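Side-chain contacts in putative ABC transporter, periplasmic binding protein, amino acid (Neisseria gonorrhoeae, PDB 2YJP), which probably serves as the periplasmic solute receptor of an ABC amino-acid transporter, binding L-cysteine between its two lobes: residues A[46-51]-A[90-95]; A[111-116]-A[133-138]; A[146-151]-A[177-182]; A[258-261]-A[265-268]. The protein carries 1 engineered substitution. All blocks are in the same frame, centred on the assembly; numbering follows the deposited sequence.

In the fold
The four contacts follow one another along the chain, and contact 4 comes back in space to the neighbourhood of contact 1. Contacts 1 and 4 have centres about 18 Å apart and touch through a salt bridge between D91 and R266, so helix 80-93 of contact 1 is joined to helix 266-274 of contact 4. Contact 2 lies about 18 Å from contact 1 and about 23 Å from contact 4, centre to centre. Contact 3 stands apart, about 38 Å from contact 1, centre to centre, although strands 135-137 and 142-151 join contacts 2 and 3 in one mixed sheet. This layout is consistent with the two-lobed fold of family 3 binding proteins: contact 3 belongs to one lobe, the other three to its partner.

Contact 1 (A[46-51]-A[90-95]); sequences ATVAAI and KDLLGS
L92 reaches from helix 80-93 to helix 48-54, where V48 and I51 receive it. Its CB already points at the other helix, and CG, anti to the backbone N (chi1 -171°), is carried further outward. There the chain branches. CD1 goes to V48, meeting CG1 at 4.2 Å in a loose contact. CD2 goes to I51 and is pressed against CG2 at only 3.4 Å, shorter than carbons normally pack; the two side chains cross there at about a right angle. L93 adds a smaller touch beside this pair: its CD1 lies 4.3 Å from I51 CG2, while its CD2 comes up to the backbone O of I51. The receiving helix has a defined start, since T47 is its N-cap and OG1 accepts from A50 N at 3.0 Å, which fixes the first turn carrying V48. No hydrogen bond crosses between the two segments, and what joins them is apolar. The pair is completed by other elements of the lobe: W253 of helix 248-264 touches both V48 and L92, L250 of that helix touches I51, and I57 of strand 57-61 lies against I51 and L93.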
# COMPACT_ATOMS: atom_id res chain seq x y z
N ALA A 46 -3.05 20.88 8.26
CA ALA A 46 -1.61 20.56 8.35
C ALA A 46 -0.95 21.17 7.12
O ALA A 46 -0.68 20.48 6.15
CB ALA A 46 -1.40 19.06 8.32
N THR A 47 -0.77 22.48 7.14
CA THR A 47 -0.20 23.19 6.01
C THR A 47 1.34 23.05 6.01
O THR A 47 1.96 22.68 7.01
CB THR A 47 -0.55 24.72 6.05
OG1 THR A 47 0.03 25.27 7.24
CG2 THR A 47 -2.06 24.98 6.06
N VAL A 48 1.95 23.38 4.89
CA VAL A 48 3.40 23.45 4.77
C VAL A 48 3.96 24.27 5.95
O VAL A 48 4.72 23.76 6.74
CB VAL A 48 3.83 24.02 3.38
CG1 VAL A 48 5.26 24.56 3.40
CG2 VAL A 48 3.62 22.93 2.28
N ALA A 49 3.54 25.52 6.08
CA ALA A 49 4.01 26.37 7.16
C ALA A 49 3.80 25.72 8.53
O ALA A 49 4.71 25.76 9.38
CB ALA A 49 3.38 27.77 7.10
N ALA A 50 2.62 25.15 8.78
CA ALA A 50 2.34 24.60 10.11
C ALA A 50 3.29 23.43 10.42
O ALA A 50 3.75 23.29 11.53
CB ALA A 50 0.91 24.17 10.23
N ILE A 51 3.57 22.61 9.42
CA ILE A 51 4.46 21.51 9.60
C ILE A 51 5.90 21.97 9.80
O ILE A 51 6.61 21.37 10.60
CB ILE A 51 4.34 20.50 8.46
CG1 ILE A 51 2.97 19.77 8.51
CG2 ILE A 51 5.52 19.48 8.51
CD1 ILE A 51 2.56 19.19 7.20
N LYS A 90 13.16 15.25 4.06
CA LYS A 90 14.39 15.93 3.77
C LYS A 90 14.11 17.27 3.04
O LYS A 90 14.71 18.30 3.40
CB LYS A 90 15.31 15.02 2.93
CG LYS A 90 16.51 15.75 2.40
CD LYS A 90 17.55 14.79 1.91
CE LYS A 90 18.31 15.39 0.77
NZ LYS A 90 18.19 16.86 0.93
N ASP A 91 13.22 17.26 2.03
CA ASP A 91 12.97 18.51 1.27
C ASP A 91 12.21 19.51 2.14
O ASP A 91 12.47 20.68 2.09
CB ASP A 91 12.17 18.23 -0.00
CG ASP A 91 12.99 17.56 -1.05
OD1 ASP A 91 14.21 17.78 -1.03
OD2 ASP A 91 12.42 16.80 -1.89
N LEU A 92 11.27 19.02 2.93
CA LEU A 92 10.40 19.90 3.67
C LEU A 92 11.10 20.46 4.92
O LEU A 92 10.93 21.62 5.26
CB LEU A 92 9.15 19.15 4.10
CG LEU A 92 8.09 20.09 4.72
CD1 LEU A 92 7.38 20.98 3.68
CD2 LEU A 92 7.10 19.31 5.50
N LEU A 93 11.87 19.61 5.58
CA LEU A 93 12.34 19.87 6.91
C LEU A 93 13.84 19.91 7.02
O LEU A 93 14.36 20.39 8.02
CB LEU A 93 11.77 18.82 7.90
CG LEU A 93 10.28 19.08 8.09
CD1 LEU A 93 9.53 17.95 8.16
CD2 LEU A 93 9.91 19.90 9.28
N GLY A 94 14.55 19.42 6.01
CA GLY A 94 16.02 19.57 5.99
C GLY A 94 16.70 18.27 6.36
O GLY A 94 17.90 18.14 6.23
N SER A 95 15.91 17.27 6.79
CA SER A 95 16.50 15.99 7.19
C SER A 95 15.53 14.82 7.05
O SER A 95 14.40 14.93 7.51
CB SER A 95 17.04 16.10 8.64
OG SER A 95 17.25 14.83 9.23

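Contact 2 (A[111-116]-A[133-138]); sequences EYVRSG and EAVDFA
V113 against V135 and R114 against A134 make a small helix-to-strand contact, in which the last turn of helix 109-114 leans on residues A134 and V135, at strand 135-137. It belongs to the two-lobed periplasmic binding protein fold, in the lobe that also holds the parallel sheet of strands 57-61, 99-103 and 120-121. The closest approach is one methyl pair: as modelled, V113 CG1 and V135 CG1 lie 3.7 Å apart, the side chains passing at a slant. V113 is far from a staggered rotamer (chi1 113°) and its methyls are distorted, so this distance is doubtful and only the general approach of the two valines is secure; V135 is an ordinary conformer with CG1 anti to the carbonyl carbon (chi1 -52°). Further out, R114 swings its guanidinium toward the other segment, and NH1 stands 4.3 Å from A134 CB; a long ion pair, R114 NE to E111 OE1 at 3.8 Å, lies in the plane of that group. The helix closes with S115, whose N and OG both donate to E111 O, and with G116 at positive phi. On the strand side V135 also touches A242 of strand 237-244, and F137 meets the ring of F125, a residue of the cysteine pocket. V135 CG2 rests over one face of the F137 ring, 3.8 Å above its plane and displaced toward the rim.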
# COMPACT_ATOMS: atom_id res chain seq x y z
N GLU A 111 -9.54 7.63 8.38
CA GLU A 111 -9.73 8.22 9.70
C GLU A 111 -8.50 8.99 10.28
O GLU A 111 -8.64 9.99 10.93
CB GLU A 111 -10.20 7.13 10.71
CG GLU A 111 -10.36 7.65 12.15
CD GLU A 111 -11.33 8.85 12.27
OE1 GLU A 111 -12.42 8.86 11.67
OE2 GLU A 111 -11.04 9.83 12.96
N TYR A 112 -7.30 8.50 10.01
CA TYR A 112 -6.10 9.02 10.65
C TYR A 112 -5.72 10.33 10.00
O TYR A 112 -5.26 11.25 10.66
CB TYR A 112 -4.93 8.04 10.49
CG TYR A 112 -4.80 6.97 11.58
CD1 TYR A 112 -5.83 6.48 12.27
CD2 TYR A 112 -3.62 6.47 11.91
CE1 TYR A 112 -5.66 5.51 13.25
CE2 TYR A 112 -3.47 5.48 12.86
CZ TYR A 112 -4.47 5.01 13.53
OH TYR A 112 -4.23 4.03 14.48
N VAL A 113 -5.92 10.39 8.69
CA VAL A 113 -5.63 11.61 7.96
C VAL A 113 -6.75 12.61 8.18
O VAL A 113 -6.50 13.81 8.29
CB VAL A 113 -5.40 11.29 6.45
CG1 VAL A 113 -6.41 11.83 5.63
CG2 VAL A 113 -4.49 12.12 5.94
N ARG A 114 -7.99 12.11 8.27
CA ARG A 114 -9.14 12.98 8.45
C ARG A 114 -9.11 13.70 9.80
O ARG A 114 -9.39 14.90 9.88
CB ARG A 114 -10.44 12.19 8.36
CG ARG A 114 -11.62 13.03 7.98
CD ARG A 114 -12.96 12.59 8.58
NE ARG A 114 -13.09 11.15 8.72
CZ ARG A 114 -13.69 10.35 7.83
NH1 ARG A 114 -14.18 10.86 6.70
NH2 ARG A 114 -13.79 9.04 8.09
N SER A 115 -8.80 12.94 10.86
CA SER A 115 -8.85 13.45 12.21
C SER A 115 -7.59 14.23 12.59
O SER A 115 -7.51 14.74 13.68
CB SER A 115 -9.05 12.28 13.18
OG SER A 115 -7.90 11.48 13.13
N GLY A 116 -6.59 14.30 11.71
CA GLY A 116 -5.36 15.02 12.03
C GLY A 116 -4.32 14.16 12.73
O GLY A 116 -3.25 14.64 13.08
N GLU A 133 -13.72 10.90 -2.21
CA GLU A 133 -14.75 11.64 -1.49
C GLU A 133 -14.34 11.99 -0.07
O GLU A 133 -14.84 12.94 0.51
CB GLU A 133 -16.08 10.85 -1.45
CG GLU A 133 -16.79 10.76 -2.79
CD GLU A 133 -18.01 9.84 -2.73
OE1 GLU A 133 -18.64 9.73 -1.66
OE2 GLU A 133 -18.38 9.22 -3.76
N ALA A 134 -13.45 11.20 0.51
CA ALA A 134 -13.12 11.35 1.91
C ALA A 134 -11.79 12.05 2.15
O ALA A 134 -11.62 12.69 3.21
CB ALA A 134 -13.17 9.99 2.59
N VAL A 135 -10.86 11.92 1.18
CA VAL A 135 -9.50 12.49 1.32
C VAL A 135 -8.97 13.10 -0.03
O VAL A 135 -9.53 12.83 -1.10
CB VAL A 135 -8.45 11.43 1.86
CG1 VAL A 135 -8.95 10.70 3.20
CG2 VAL A 135 -8.02 10.40 0.75
N ASP A 136 -7.89 13.89 -0.00
CA ASP A 136 -7.34 14.32 -1.27
C ASP A 136 -6.06 13.56 -1.62
O ASP A 136 -5.09 13.52 -0.82
CB ASP A 136 -7.09 15.83 -1.35
CG ASP A 136 -8.39 16.68 -1.41
OD1 ASP A 136 -9.36 16.35 -2.16
OD2 ASP A 136 -8.41 17.73 -0.73
N PHE A 137 -6.05 13.00 -2.83
CA PHE A 137 -4.89 12.26 -3.34
C PHE A 137 -3.97 13.16 -4.14
O PHE A 137 -4.43 13.87 -5.04
CB PHE A 137 -5.35 11.13 -4.23
CG PHE A 137 -5.94 9.97 -3.46
CD1 PHE A 137 -5.09 9.01 -2.85
CD2 PHE A 137 -7.34 9.80 -3.37
CE1 PHE A 137 -5.65 7.91 -2.16
CE2 PHE A 137 -7.88 8.72 -2.69
CZ PHE A 137 -7.05 7.77 -2.08
N ALA A 138 -2.68 13.14 -3.78
CA ALA A 138 -1.66 13.77 -4.65
C ALA A 138 -1.36 12.93 -5.87
O ALA A 138 -1.90 11.86 -6.01
CB ALA A 138 -0.39 14.01 -3.86

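Contact 3 (A[146-151]-A[177-182]); sequences LGVVSP and AFFTKS
L146 sends CG anti to its carbonyl carbon (chi1 -57°), while F178 carries its ring anti to the backbone N (chi1 -179°); with these torsions the two side chains slide past each other in opposite directions. L146 CD1 comes to 3.7 Å from F178 CB and 4.0 Å from F178 CG, touching the root of the aromatic side chain and approaching its ring obliquely. Two residues along the strand, V148 also points at the helix, and its CG2 arrives at the edge of the F179 ring, 4.4 Å from CZ. The helix concerned, 174-182, is the crossover of a beta-alpha-beta unit: it links the parallel strands 166-170 and 187-191 and covers one face of the mixed sheet, on which strand 142-151 pairs antiparallel with 208-212. The two phenylalanines brace each other, F178 CD2 sitting 3.7 Å above the plane of F179 and off toward its rim, and S182 CB lies over one face of F178. Both rings also meet H183, a zinc ligand that follows the helix directly. L146 contacts D212, a residue of the cysteine pocket, and its side chain ends about 6 Å from the bound amino acid. F179 also touches A210 of strand 208-212 and L188 of strand 187-191.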
# COMPACT_ATOMS: atom_id res chain seq x y z
N LEU A 146 -5.17 -6.14 -8.39
CA LEU A 146 -5.39 -7.19 -7.44
C LEU A 146 -5.08 -8.57 -8.01
O LEU A 146 -5.16 -8.83 -9.24
CB LEU A 146 -6.85 -7.15 -6.93
CG LEU A 146 -7.30 -5.81 -6.26
CD1 LEU A 146 -8.81 -5.82 -5.97
CD2 LEU A 146 -6.40 -5.51 -5.03
N GLY A 147 -4.75 -9.49 -7.11
CA GLY A 147 -4.53 -10.88 -7.49
C GLY A 147 -5.03 -11.77 -6.38
O GLY A 147 -5.51 -11.31 -5.38
N VAL A 148 -4.98 -13.07 -6.60
CA VAL A 148 -5.41 -14.01 -5.55
C VAL A 148 -4.34 -15.08 -5.33
O VAL A 148 -3.87 -15.67 -6.32
CB VAL A 148 -6.74 -14.71 -5.95
CG1 VAL A 148 -7.16 -15.72 -4.84
CG2 VAL A 148 -7.79 -13.66 -6.21
N VAL A 149 -3.97 -15.33 -4.05
CA VAL A 149 -2.97 -16.36 -3.76
C VAL A 149 -3.62 -17.55 -3.05
O VAL A 149 -4.58 -17.35 -2.24
CB VAL A 149 -1.78 -15.82 -2.97
CG1 VAL A 149 -2.16 -15.42 -1.45
CG2 VAL A 149 -0.62 -16.82 -3.02
N SER A 150 -3.12 -18.77 -3.37
CA SER A 150 -3.68 -20.00 -2.83
C SER A 150 -2.61 -21.09 -2.76
O SER A 150 -1.58 -21.03 -3.44
CB SER A 150 -4.84 -20.48 -3.73
OG SER A 150 -4.41 -20.64 -5.11
N PRO A 151 -2.85 -22.13 -1.94
CA PRO A 151 -1.79 -23.17 -1.89
C PRO A 151 -1.60 -23.86 -3.26
O PRO A 151 -2.60 -24.10 -3.96
CB PRO A 151 -2.31 -24.17 -0.81
CG PRO A 151 -3.78 -23.88 -0.64
CD PRO A 151 -3.95 -22.41 -1.00
N ALA A 177 -12.94 -4.37 -0.75
CA ALA A 177 -14.01 -3.61 -1.42
C ALA A 177 -14.46 -4.27 -2.77
O ALA A 177 -15.64 -4.39 -3.09
CB ALA A 177 -13.58 -2.17 -1.67
N PHE A 178 -13.49 -4.74 -3.50
CA PHE A 178 -13.77 -5.42 -4.75
C PHE A 178 -14.72 -6.64 -4.63
O PHE A 178 -15.72 -6.72 -5.34
CB PHE A 178 -12.47 -5.86 -5.40
CG PHE A 178 -12.66 -6.57 -6.72
CD1 PHE A 178 -13.02 -5.85 -7.86
CD2 PHE A 178 -12.47 -7.94 -6.82
CE1 PHE A 178 -13.19 -6.49 -9.12
CE2 PHE A 178 -12.62 -8.59 -8.08
CZ PHE A 178 -13.00 -7.85 -9.23
N PHE A 179 -14.39 -7.57 -3.74
CA PHE A 179 -15.19 -8.79 -3.52
C PHE A 179 -16.54 -8.49 -2.90
O PHE A 179 -17.53 -9.03 -3.33
CB PHE A 179 -14.37 -9.80 -2.70
CG PHE A 179 -13.44 -10.59 -3.55
CD1 PHE A 179 -13.91 -11.70 -4.25
CD2 PHE A 179 -12.15 -10.18 -3.76
CE1 PHE A 179 -13.08 -12.40 -5.09
CE2 PHE A 179 -11.31 -10.87 -4.58
CZ PHE A 179 -11.75 -11.98 -5.25
N THR A 180 -16.59 -7.61 -1.91
CA THR A 180 -17.82 -7.12 -1.37
C THR A 180 -18.77 -6.55 -2.46
O THR A 180 -19.97 -6.84 -2.47
CB THR A 180 -17.54 -6.04 -0.31
OG1 THR A 180 -16.79 -6.61 0.74
CG2 THR A 180 -18.81 -5.48 0.24
N LYS A 181 -18.24 -5.74 -3.37
CA LYS A 181 -19.06 -5.09 -4.36
C LYS A 181 -19.34 -6.00 -5.59
O LYS A 181 -20.50 -6.13 -6.05
CB LYS A 181 -18.39 -3.78 -4.80
CG LYS A 181 -19.32 -2.77 -5.42
CD LYS A 181 -19.12 -2.64 -6.93
CE LYS A 181 -20.33 -1.86 -7.58
N SER A 182 -18.30 -6.65 -6.08
CA SER A 182 -18.44 -7.35 -7.34
C SER A 182 -18.74 -8.86 -7.22
O SER A 182 -19.23 -9.47 -8.17
CB SER A 182 -17.16 -7.10 -8.14
OG SER A 182 -17.16 -5.73 -8.56

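Contact 4 (A[258-261]-A[265-268]); sequences IAAM and GRLK
M261 and R266 meet across a tight helix-to-helix junction at G265: helix 248-264 ends, G265 at positive phi (96°) is both its first non-helical residue and the N-cap of helix 266-274, and the second helix departs at once. In the first shell the M261 side chain crosses R266 at about a right angle and lays CG over one face of the guanidinium, 3.3 Å above its plane and offset toward the rim. A260 CB approaches the same group at its edge, 3.9 Å from R266 NH2, so the flat group is bordered on a face and on an edge by consecutive residues of the first helix. A bend at chi3 (-54°) turns the guanidinium so that one face meets M261 CG. The polar end is then gripped from outside: R266 NH1 forms a salt bridge with D91 OD2 of helix 80-93, and NE forms another with D264 OD1. Such pairing probably holds the guanidinium's rotation and offsets its charge. D87 touches both M261 and R266, and L267 packs on F80 and I84 of the same helix. The backbone junction rests on M261 O, which G265 N reaches weakly at 3.5 Å. L267 N donates to it much better, at 3.0 Å and nearly straight (176°), from above the carbonyl plane.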
# COMPACT_ATOMS: atom_id res chain seq x y z
N ILE A 258 6.35 14.93 -5.81
CA ILE A 258 6.24 13.69 -6.57
C ILE A 258 6.76 13.86 -7.99
O ILE A 258 7.49 13.01 -8.49
CB ILE A 258 4.80 13.12 -6.60
CG1 ILE A 258 4.36 12.70 -5.19
CG2 ILE A 258 4.67 11.92 -7.59
CD1 ILE A 258 5.28 11.65 -4.47
N ALA A 259 6.38 14.98 -8.62
CA ALA A 259 6.69 15.27 -10.02
C ALA A 259 8.18 15.36 -10.12
O ALA A 259 8.79 14.82 -11.07
CB ALA A 259 6.02 16.61 -10.49
N ALA A 260 8.78 16.06 -9.14
CA ALA A 260 10.23 16.30 -9.16
C ALA A 260 10.97 14.98 -8.95
O ALA A 260 12.02 14.77 -9.56
CB ALA A 260 10.68 17.35 -8.13
N MET A 261 10.40 14.10 -8.13
CA MET A 261 11.02 12.79 -7.86
C MET A 261 11.02 11.83 -9.03
O MET A 261 11.96 11.02 -9.16
CB MET A 261 10.41 12.11 -6.65
CG MET A 261 10.85 12.70 -5.35
SD MET A 261 9.74 12.03 -4.09
CE MET A 261 10.69 12.19 -2.65
N GLY A 265 15.10 11.11 -10.62
CA GLY A 265 15.65 9.79 -10.31
C GLY A 265 15.38 9.29 -8.91
O GLY A 265 15.62 8.13 -8.64
N ARG A 266 14.87 10.14 -8.01
CA ARG A 266 14.57 9.70 -6.64
C ARG A 266 13.56 8.60 -6.54
O ARG A 266 13.72 7.71 -5.71
CB ARG A 266 14.19 10.87 -5.73
CG ARG A 266 15.48 11.65 -5.26
CD ARG A 266 15.20 12.96 -4.49
NE ARG A 266 14.33 13.82 -5.23
CZ ARG A 266 13.59 14.81 -4.73
NH1 ARG A 266 13.60 15.08 -3.47
NH2 ARG A 266 12.83 15.55 -5.47
N LEU A 267 12.50 8.64 -7.35
CA LEU A 267 11.55 7.52 -7.43
C LEU A 267 12.19 6.24 -7.98
O LEU A 267 12.04 5.17 -7.41
CB LEU A 267 10.28 7.90 -8.21
CG LEU A 267 9.13 6.90 -8.05
CD1 LEU A 267 8.54 6.91 -6.63
CD2 LEU A 267 8.05 7.22 -9.06
N LYS A 268 12.94 6.36 -9.07
CA LYS A 268 13.69 5.22 -9.61
C LYS A 268 14.68 4.63 -8.56
O LYS A 268 14.75 3.41 -8.37
CB LYS A 268 14.37 5.61 -10.94
CG LYS A 268 15.15 4.50 -11.68
CD LYS A 268 14.24 3.52 -12.49
CE LYS A 268 14.94 3.05 -13.81
NZ LYS A 268 15.71 1.76 -13.70